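Local coordinates for kelch domain-containing protein (Colletotrichum graminicola M1.001, PDB 5C86) that probably oxidises alcohols as a copper-dependent oxidase of the AA5 (galactose oxidase and glyoxal oxidase) family, and is captured here without its metal, at residues Val22-Asn27 against Asp99-Glu104; Lys46-Leu51 against Ser60-Gln65; Val64-His69 against Lys94-Asp99. All blocks are in the same frame, centred on the assembly; numbering follows the deposited sequence.

Interaction 1 (Val22-Asn27 against Asp99-Glu104); sequences VPETGN and DFKKGE
E104 reaches across to the turn of V22-N27, where its OE2 takes two hydrogen bonds. T25 OG1 donates to E104 OE2 at 2.9 Å from above the carboxylate plane, and N27 ND2 meets the syn lone pair of the same OE2, also at 2.9 Å. A weak bond from ND2 to OE1 completes the grip, and V22 CG1 lies against OE2. F100 CG sits between its backbone N and carbonyl carbon (chi1 68°), which turns the ring against P23: P23 CB lies over one face in a CH-pi contact, 3.9 Å from the F100 centroid, while K101 CG packs on the opposite face. In one of two conformers of E24, OE1 lies at the ring edge, the carboxylate nearly perpendicular to the ring, and a tentative salt bridge links K101 NZ to E24 OE2 at 2.8 Å. Further out, side-chain-to-backbone turns shape both loops: T25 OG1 accepts from N27 N in an ST turn, and D99 OD1 from K101 N in an Asx turn. The contact joins the turn between strands 18-21 and 28-31 to the loop linking strands 95-98 and 109-111; N27 and E104 also touch L51 of strand 47-52, and Y460 meets F100 edge-to-face.

Interaction 2 (Lys46-Leu51 against Ser60-Gln65); sequences KTYTSL and SDAIVQ
Strands 47-52 and 63-66 pair here as an antiparallel beta hairpin in a blade of the kelch beta-propeller, strand 63-66 being the outer neighbour of strand 47-52, which pairs in turn with strand 28-31. T49 and I63 form the hydrogen-bonded pair, T49 N to I63 O at 2.9 Å and I63 N to T49 O at 3.0 Å, both donors lying in the carbonyl plane. Y48 and V64 are the neighbouring non-hydrogen-bonded pair. The short strand axes nevertheless make an angle of 110°, so the partners diverge strongly, and the next bond, from Q65 N to T47 O, is weak.

Y48 and V64 share one face of the sheet. V64 CG2 stands over the tyrosine ring, 3.7 Å from the Y48 centroid, in a CH-pi contact offset toward the rim on the hydroxyl side. The other valine branch, CG1, is anti to the backbone N (chi1 179°) and rests on K46 CB, so the two methyls serve different neighbours. A62 CB adds a contact with Y48 CD2.

On the T49 side, T49 OG1 gives a short 2.6 Å hydrogen bond to Q65 OE1, tilted from the amide plane. The extended glutamine carries its amide on to E104 O and S106 O, both accepting from NE2.

Near the turn, serine hydroxyls supplement the backbone bond S60 N to L51 O. S60 OG accepts from L51 N at 2.9 Å, and S50 OG donates to S60 O at 2.9 Å. The chemistry thus differs from pair to pair: Y48 and V64 meet by a CH-pi contact, whereas T49 and Q65 make a buried hydroxyl-to-amide bond in which both ends of the glutamine amide have partners, and side-chain hydroxyls continue the bonding where the strand ladder stops.

Interaction 3 (Val64-His69 against Lys94-Asp99); sequences VQNTQH and KTSVLD
S96 OG is held by two side chains of segment 64-69, H69 and N66. H69 ND1 lies 2.7 Å from S96 OG, in a bond whose proton could come from either partner, and N66 ND2 donates to S96 OG at 3.1 Å with the serine oxygen almost exactly in the amide plane.

The histidine ring is fixed by more than this bond. K94 CB sits over the centre of one ring face, 3.6 Å from the H69 centroid, in a CH-pi contact, and K94 O approaches H69 CE1 at 3.3 Å. The other ring nitrogen, NE2, bonds to G88 O. With CG anti to the backbone N (chi1 -177°), H69 extends away from its main chain, so that H69 and K94 lie side by side with their ends pointing opposite ways. The lysine continues as an extended chain until K94 NZ reaches Q68 O, a 2.7 Å bond tilted moderately from the carbonyl plane.

N66 serves both sides of its amide. While ND2 reaches S96, OD1 accepts from Q68 N in an Asx turn and more weakly from H69 N, so the asparagine shapes the very turn that carries the histidine. Just before it, Q65 and N66 both face T47 in a classic beta bulge. At the far end of the contact, Q65 NE2 lies 3.6 Å from L98 CD1 and beside CD2.

Strand 63-66 and the turn after it are thereby joined to strand 95-98 of the next four-stranded sheet by side chains and not by a backbone ladder. Within the buried H69 ring, NE2 meets a carbonyl oxygen, consistent with a proton on NE2; with both nitrogens engaged and a face covered by K94, the ring's rotation is probably fixed.

In the fold
Interaction 2 builds the hairpin, interaction 3 ties the hairpin's end to strand 95-98, and interaction 1 joins the 22-27 turn to the loop that follows that strand. Q65 is the common residue: interactions 2 and 3 share it, and Q65 NE2 lies 2.9 Å from E104 O of interaction 1. L51 of interaction 2 packs on V22, N27 and E104, while T47 OG1 is 2.7 Å from H69 O, tying interactions 2 and 3 together a second time. Centres are about 11 Å apart for interactions 2 and 3 and about 15 Å for the other pairs. The copper site, empty here, is near but separate: the H69 side chain is about 11 Å from that of Y120, and the T47 side chain about 11 Å from that of H423.

Interaction 1 (Val22-Asn27 against Asp99-Glu104)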
loop_
_atom_site.group_PDB
_atom_site.type_symbol
_atom_site.label_atom_id
_atom_site.label_comp_id
_atom_site.label_asym_id
_atom_site.label_seq_id
_atom_site.Cartn_x
_atom_site.Cartn_y
_atom_site.Cartn_z
ATOM N N VAL A 22 -4.193 -3.549 -10.838
ATOM C CA VAL A 22 -3.521 -4.193 -11.945
ATOM C C VAL A 22 -2.878 -3.092 -12.868
ATOM O O VAL A 22 -3.576 -2.191 -13.340
ATOM C CB VAL A 22 -4.544 -5.008 -12.740
ATOM C CG1 VAL A 22 -3.873 -5.654 -13.923
ATOM C CG2 VAL A 22 -5.237 -6.068 -11.822
ATOM N N PRO A 23 -1.583 -3.193 -13.077
ATOM C CA PRO A 23 -0.998 -2.209 -14.010
ATOM C C PRO A 23 -1.645 -2.174 -15.374
ATOM O O PRO A 23 -2.167 -3.168 -15.856
ATOM C CB PRO A 23 0.431 -2.651 -14.117
ATOM C CG PRO A 23 0.769 -3.357 -12.869
ATOM C CD PRO A 23 -0.553 -4.043 -12.524
ATOM N N GLU A 24 -1.679 -0.975 -15.965
ATOM C CA GLU A 24 -2.102 -0.686 -17.348
ATOM C C GLU A 24 -3.589 -0.673 -17.479
ATOM O O GLU A 24 -4.149 0.279 -17.988
ATOM C CB GLU A 24 -1.489 -1.629 -18.406
ATOM C CG GLU A 24 -0.114 -1.236 -18.826
ATOM C CD GLU A 24 0.501 -2.216 -19.787
ATOM O OE1 GLU A 24 -0.234 -3.053 -20.412
ATOM O OE2 GLU A 24 1.746 -2.174 -19.819
ATOM N N THR A 25 -4.272 -1.701 -16.961
ATOM C CA THR A 25 -5.767 -1.653 -17.012
ATOM C C THR A 25 -6.351 -0.859 -15.890
ATOM O O THR A 25 -7.402 -0.251 -15.992
ATOM C CB THR A 25 -6.398 -3.024 -16.966
ATOM O OG1 THR A 25 -5.982 -3.673 -15.760
ATOM C CG2 THR A 25 -5.965 -3.864 -18.156
ATOM N N GLY A 26 -5.651 -0.893 -14.749
ATOM C CA GLY A 26 -6.248 -0.339 -13.577
ATOM C C GLY A 26 -7.426 -1.089 -12.951
ATOM O O GLY A 26 -8.124 -0.556 -12.145
ATOM N N ASN A 27 -7.634 -2.343 -13.365
ATOM C CA ASN A 27 -8.658 -3.148 -12.739
ATOM C C ASN A 27 -8.241 -3.445 -11.269
ATOM O O ASN A 27 -7.078 -3.402 -10.910
ATOM C CB ASN A 27 -8.892 -4.366 -13.641
ATOM C CG ASN A 27 -9.526 -3.957 -14.960
ATOM O OD1 ASN A 27 -10.306 -3.010 -15.002
ATOM N ND2 ASN A 27 -9.289 -4.754 -15.994
ATOM N N ASP A 99 1.768 -12.200 -13.330
ATOM C CA ASP A 99 2.319 -11.262 -14.335
ATOM C C ASP A 99 1.172 -10.841 -15.214
ATOM O O ASP A 99 0.637 -11.648 -16.034
ATOM C CB ASP A 99 3.454 -11.900 -15.119
ATOM C CG ASP A 99 4.038 -10.979 -16.235
ATOM O OD1 ASP A 99 3.583 -9.832 -16.446
ATOM O OD2 ASP A 99 5.011 -11.466 -16.854
ATOM N N PHE A 100 0.728 -9.598 -15.077
ATOM C CA PHE A 100 -0.517 -9.163 -15.714
ATOM C C PHE A 100 -0.378 -9.275 -17.258
ATOM O O PHE A 100 -1.378 -9.361 -17.938
ATOM C CB PHE A 100 -0.873 -7.708 -15.309
ATOM C CG PHE A 100 0.078 -6.691 -15.849
ATOM C CD1 PHE A 100 1.316 -6.455 -15.263
ATOM C CD2 PHE A 100 -0.241 -5.973 -16.978
ATOM C CE1 PHE A 100 2.232 -5.576 -15.808
ATOM C CE2 PHE A 100 0.630 -5.028 -17.488
ATOM C CZ PHE A 100 1.884 -4.842 -16.920
ATOM N N LYS A 101 0.849 -9.261 -17.753
ATOM C CA LYS A 101 1.095 -9.329 -19.200
ATOM C C LYS A 101 0.588 -10.664 -19.746
ATOM O O LYS A 101 0.180 -10.709 -20.919
ATOM C CB LYS A 101 2.595 -9.133 -19.551
ATOM C CG LYS A 101 3.038 -7.659 -19.513
ATOM C CD LYS A 101 2.124 -6.658 -20.323
ATOM C CE LYS A 101 2.796 -5.279 -20.583
ATOM N NZ LYS A 101 2.104 -4.357 -21.568
ATOM N N LYS A 102 0.601 -11.698 -18.907
ATOM C CA LYS A 102 0.070 -13.020 -19.281
ATOM C C LYS A 102 -1.444 -13.134 -19.165
ATOM O O LYS A 102 -1.979 -14.192 -19.508
ATOM C CB LYS A 102 0.811 -14.098 -18.517
ATOM C CG LYS A 102 2.324 -14.002 -18.738
ATOM C CD LYS A 102 3.086 -15.166 -18.109
ATOM C CE LYS A 102 4.584 -14.924 -18.018
ATOM N NZ LYS A 102 5.242 -15.022 -19.336
ATOM N N GLY A 103 -2.132 -12.074 -18.713
ATOM C CA GLY A 103 -3.564 -12.029 -18.570
ATOM C C GLY A 103 -3.860 -11.870 -17.082
ATOM O O GLY A 103 -3.269 -12.527 -16.241
ATOM N N GLU A 104 -4.829 -11.020 -16.827
ATOM C CA GLU A 104 -5.245 -10.658 -15.475
ATOM C C GLU A 104 -5.894 -11.847 -14.737
ATOM O O GLU A 104 -5.862 -11.869 -13.520
ATOM C CB GLU A 104 -6.317 -9.616 -15.569
ATOM C CG GLU A 104 -5.821 -8.334 -16.145
ATOM C CD GLU A 104 -6.995 -7.413 -16.255
ATOM O OE1 GLU A 104 -8.016 -7.764 -16.936
ATOM O OE2 GLU A 104 -6.937 -6.384 -15.647
#

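Interaction 2 (Lys46-Leu51 against Ser60-Gln65)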
loop_
_atom_site.group_PDB
_atom_site.type_symbol
_atom_site.label_atom_id
_atom_site.label_comp_id
_atom_site.label_asym_id
_atom_site.label_seq_id
_atom_site.Cartn_x
_atom_site.Cartn_y
_atom_site.Cartn_z
ATOM N N LYS A 46 -4.748 -23.301 -2.092
ATOM C CA LYS A 46 -5.215 -22.610 -3.292
ATOM C C LYS A 46 -5.776 -21.274 -2.850
ATOM O O LYS A 46 -6.013 -21.076 -1.664
ATOM C CB LYS A 46 -6.295 -23.482 -4.022
ATOM C CG LYS A 46 -7.623 -23.558 -3.321
ATOM C CD LYS A 46 -8.436 -24.774 -3.873
ATOM C CE LYS A 46 -9.871 -24.663 -3.434
ATOM N NZ LYS A 46 -10.691 -25.844 -3.898
ATOM N N THR A 47 -6.013 -20.392 -3.816
ATOM C CA THR A 47 -6.694 -19.118 -3.538
ATOM C C THR A 47 -7.774 -18.774 -4.513
ATOM O O THR A 47 -7.514 -18.877 -5.751
ATOM C CB THR A 47 -5.628 -17.940 -3.535
ATOM O OG1 THR A 47 -4.473 -18.279 -2.799
ATOM C CG2 THR A 47 -6.269 -16.650 -3.049
ATOM N N TYR A 48 -8.876 -18.313 -3.993
ATOM C CA TYR A 48 -9.973 -17.710 -4.716
ATOM C C TYR A 48 -9.686 -16.221 -4.950
ATOM O O TYR A 48 -9.356 -15.519 -4.016
ATOM C CB TYR A 48 -11.298 -17.866 -4.035
ATOM C CG TYR A 48 -11.840 -19.265 -4.199
ATOM C CD1 TYR A 48 -11.481 -20.276 -3.310
ATOM C CD2 TYR A 48 -12.714 -19.563 -5.264
ATOM C CE1 TYR A 48 -12.031 -21.578 -3.457
ATOM C CE2 TYR A 48 -13.238 -20.845 -5.425
ATOM C CZ TYR A 48 -12.897 -21.832 -4.511
ATOM O OH TYR A 48 -13.398 -23.114 -4.660
ATOM N N THR A 49 -9.962 -15.761 -6.179
ATOM C CA THR A 49 -9.760 -14.344 -6.591
ATOM C C THR A 49 -10.930 -13.878 -7.357
ATOM O O THR A 49 -11.710 -14.696 -7.955
ATOM C CB THR A 49 -8.459 -14.096 -7.340
ATOM O OG1 THR A 49 -8.597 -14.514 -8.724
ATOM C CG2 THR A 49 -7.263 -14.744 -6.719
ATOM N N SER A 50 -11.119 -12.578 -7.391
ATOM C CA SER A 50 -12.148 -11.959 -8.221
ATOM C C SER A 50 -11.580 -10.628 -8.714
ATOM O O SER A 50 -10.600 -10.107 -8.158
ATOM C CB SER A 50 -13.445 -11.787 -7.482
ATOM O OG SER A 50 -14.428 -11.017 -8.164
ATOM N N LEU A 51 -12.110 -10.145 -9.820
ATOM C CA LEU A 51 -11.603 -8.934 -10.503
ATOM C C LEU A 51 -12.713 -7.970 -10.761
ATOM O O LEU A 51 -13.746 -8.386 -11.330
ATOM C CB LEU A 51 -10.988 -9.333 -11.811
ATOM C CG LEU A 51 -10.313 -8.218 -12.637
ATOM C CD1 LEU A 51 -8.974 -7.909 -12.021
ATOM C CD2 LEU A 51 -10.134 -8.591 -14.120
ATOM N N SER A 60 -16.128 -10.120 -11.683
ATOM C CA SER A 60 -15.972 -11.497 -12.176
ATOM C C SER A 60 -16.386 -12.541 -11.115
ATOM O O SER A 60 -16.319 -12.279 -9.894
ATOM C CB SER A 60 -14.521 -11.736 -12.603
ATOM O OG SER A 60 -13.654 -11.968 -11.502
ATOM N N ASP A 61 -16.771 -13.733 -11.578
ATOM C CA ASP A 61 -17.014 -14.802 -10.654
ATOM C C ASP A 61 -15.712 -15.209 -9.975
ATOM O O ASP A 61 -14.596 -15.107 -10.544
ATOM C CB ASP A 61 -17.607 -16.039 -11.398
ATOM C CG ASP A 61 -18.930 -15.741 -12.107
ATOM O OD1 ASP A 61 -19.812 -15.021 -11.594
ATOM O OD2 ASP A 61 -19.112 -16.290 -13.210
ATOM N N ALA A 62 -15.844 -15.785 -8.784
ATOM C CA ALA A 62 -14.669 -16.219 -8.064
ATOM C C ALA A 62 -14.031 -17.382 -8.779
ATOM O O ALA A 62 -14.745 -18.330 -9.163
ATOM C CB ALA A 62 -15.022 -16.591 -6.623
ATOM N N ILE A 63 -12.734 -17.325 -9.021
ATOM C CA ILE A 63 -11.999 -18.430 -9.571
ATOM C C ILE A 63 -10.853 -18.851 -8.698
ATOM O O ILE A 63 -10.276 -18.030 -7.962
ATOM C CB ILE A 63 -11.472 -18.155 -11.020
ATOM C CG1 ILE A 63 -10.318 -17.156 -11.023
ATOM C CG2 ILE A 63 -12.650 -17.670 -11.905
ATOM C CD1 ILE A 63 -9.846 -16.692 -12.406
ATOM N N VAL A 64 -10.438 -20.108 -8.835
ATOM C CA VAL A 64 -9.263 -20.602 -8.259
ATOM C C VAL A 64 -8.060 -20.236 -9.087
ATOM O O VAL A 64 -7.560 -20.963 -9.957
ATOM C CB VAL A 64 -9.305 -22.126 -7.905
ATOM C CG1 VAL A 64 -7.967 -22.544 -7.306
ATOM C CG2 VAL A 64 -10.424 -22.401 -6.958
ATOM N N GLN A 65 -7.544 -19.028 -8.838
ATOM C CA GLN A 65 -6.585 -18.484 -9.774
ATOM C C GLN A 65 -5.219 -18.922 -9.386
ATOM O O GLN A 65 -4.309 -18.874 -10.191
ATOM C CB GLN A 65 -6.649 -16.928 -9.798
ATOM C CG GLN A 65 -5.988 -16.374 -11.041
ATOM C CD GLN A 65 -5.830 -14.876 -10.994
ATOM O OE1 GLN A 65 -6.327 -14.213 -10.049
ATOM N NE2 GLN A 65 -5.187 -14.314 -12.026
#

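Interaction 3 (Val64-His69 against Lys94-Asp99)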
loop_
_atom_site.group_PDB
_atom_site.type_symbol
_atom_site.label_atom_id
_atom_site.label_comp_id
_atom_site.label_asym_id
_atom_site.label_seq_id
_atom_site.Cartn_x
_atom_site.Cartn_y
_atom_site.Cartn_z
ATOM N N VAL A 64 -10.438 -20.108 -8.835
ATOM C CA VAL A 64 -9.263 -20.602 -8.259
ATOM C C VAL A 64 -8.060 -20.236 -9.087
ATOM O O VAL A 64 -7.560 -20.963 -9.957
ATOM C CB VAL A 64 -9.305 -22.126 -7.905
ATOM C CG1 VAL A 64 -7.967 -22.544 -7.306
ATOM C CG2 VAL A 64 -10.424 -22.401 -6.958
ATOM N N GLN A 65 -7.544 -19.028 -8.838
ATOM C CA GLN A 65 -6.585 -18.484 -9.774
ATOM C C GLN A 65 -5.219 -18.922 -9.386
ATOM O O GLN A 65 -4.309 -18.874 -10.191
ATOM C CB GLN A 65 -6.649 -16.928 -9.798
ATOM C CG GLN A 65 -5.988 -16.374 -11.041
ATOM C CD GLN A 65 -5.830 -14.876 -10.994
ATOM O OE1 GLN A 65 -6.327 -14.213 -10.049
ATOM N NE2 GLN A 65 -5.187 -14.314 -12.026
ATOM N N ASN A 66 -5.041 -19.361 -8.107
ATOM C CA ASN A 66 -3.812 -19.894 -7.668
ATOM C C ASN A 66 -4.092 -21.311 -7.126
ATOM O O ASN A 66 -4.836 -21.458 -6.180
ATOM C CB ASN A 66 -3.177 -19.036 -6.534
ATOM C CG ASN A 66 -1.772 -19.442 -6.265
ATOM O OD1 ASN A 66 -1.397 -20.624 -6.429
ATOM N ND2 ASN A 66 -0.910 -18.510 -5.918
ATOM N N THR A 67 -3.523 -22.306 -7.821
ATOM C CA THR A 67 -3.828 -23.725 -7.503
ATOM C C THR A 67 -2.865 -24.368 -6.559
ATOM O O THR A 67 -3.093 -25.553 -6.212
ATOM C CB THR A 67 -3.797 -24.581 -8.846
ATOM O OG1 THR A 67 -2.441 -24.725 -9.353
ATOM C CG2 THR A 67 -4.789 -24.026 -9.795
ATOM N N GLN A 68 -1.786 -23.701 -6.167
ATOM C CA GLN A 68 -0.716 -24.219 -5.324
ATOM C C GLN A 68 -0.476 -23.532 -3.944
ATOM O O GLN A 68 0.234 -24.065 -3.114
ATOM C CB GLN A 68 0.608 -24.158 -6.058
ATOM C CG GLN A 68 0.637 -25.078 -7.305
ATOM C CD GLN A 68 1.998 -25.172 -8.015
ATOM O OE1 GLN A 68 3.061 -25.437 -7.417
ATOM N NE2 GLN A 68 1.972 -24.930 -9.321
ATOM N N HIS A 69 -0.986 -22.299 -3.785
ATOM C CA HIS A 69 -0.648 -21.397 -2.646
ATOM C C HIS A 69 -1.955 -20.809 -2.214
ATOM O O HIS A 69 -2.730 -20.266 -3.041
ATOM C CB HIS A 69 0.345 -20.360 -3.197
ATOM C CG HIS A 69 0.891 -19.365 -2.231
ATOM N ND1 HIS A 69 1.894 -18.496 -2.636
ATOM C CD2 HIS A 69 0.637 -19.078 -0.932
ATOM C CE1 HIS A 69 2.213 -17.697 -1.636
ATOM N NE2 HIS A 69 1.524 -18.065 -0.579
ATOM N N LYS A 94 5.613 -20.617 0.517
ATOM C CA LYS A 94 5.432 -20.438 -0.956
ATOM C C LYS A 94 5.630 -18.986 -1.415
ATOM O O LYS A 94 5.382 -18.010 -0.676
ATOM C CB LYS A 94 4.109 -20.965 -1.437
ATOM C CG LYS A 94 4.062 -22.502 -1.123
ATOM C CD LYS A 94 3.157 -23.268 -1.978
ATOM C CE LYS A 94 3.605 -24.739 -1.997
ATOM N NZ LYS A 94 2.489 -25.478 -2.567
ATOM N N THR A 95 6.164 -18.855 -2.597
ATOM C CA THR A 95 6.228 -17.546 -3.347
ATOM C C THR A 95 5.452 -17.767 -4.649
ATOM O O THR A 95 5.716 -18.751 -5.380
ATOM C CB THR A 95 7.643 -17.131 -3.628
ATOM O OG1 THR A 95 8.403 -17.017 -2.431
ATOM C CG2 THR A 95 7.663 -15.729 -4.238
ATOM N N SER A 96 4.442 -16.970 -4.930
ATOM C CA SER A 96 3.742 -16.968 -6.153
ATOM C C SER A 96 3.811 -15.623 -6.895
ATOM O O SER A 96 4.001 -14.590 -6.227
ATOM C CB SER A 96 2.358 -17.244 -5.965
ATOM O OG SER A 96 2.108 -18.508 -5.318
ATOM N N VAL A 97 3.571 -15.642 -8.206
ATOM C CA VAL A 97 3.681 -14.443 -9.038
ATOM C C VAL A 97 2.510 -14.381 -9.985
ATOM O O VAL A 97 2.096 -15.396 -10.572
ATOM C CB VAL A 97 5.072 -14.249 -9.620
ATOM C CG1 VAL A 97 5.449 -15.317 -10.644
ATOM C CG2 VAL A 97 5.175 -12.864 -10.268
ATOM N N LEU A 98 1.872 -13.208 -10.131
ATOM C CA LEU A 98 0.975 -12.937 -11.172
ATOM C C LEU A 98 1.585 -11.871 -12.057
ATOM O O LEU A 98 1.767 -10.684 -11.603
ATOM C CB LEU A 98 -0.421 -12.538 -10.715
ATOM C CG LEU A 98 -1.414 -12.159 -11.786
ATOM C CD1 LEU A 98 -1.747 -13.348 -12.687
ATOM C CD2 LEU A 98 -2.718 -11.656 -11.232
ATOM N N ASP A 99 1.768 -12.200 -13.330
ATOM C CA ASP A 99 2.319 -11.262 -14.335
ATOM C C ASP A 99 1.172 -10.841 -15.214
ATOM O O ASP A 99 0.637 -11.648 -16.034
ATOM C CB ASP A 99 3.454 -11.900 -15.119
ATOM C CG ASP A 99 4.038 -10.979 -16.235
ATOM O OD1 ASP A 99 3.583 -9.832 -16.446
ATOM O OD2 ASP A 99 5.011 -11.466 -16.854
#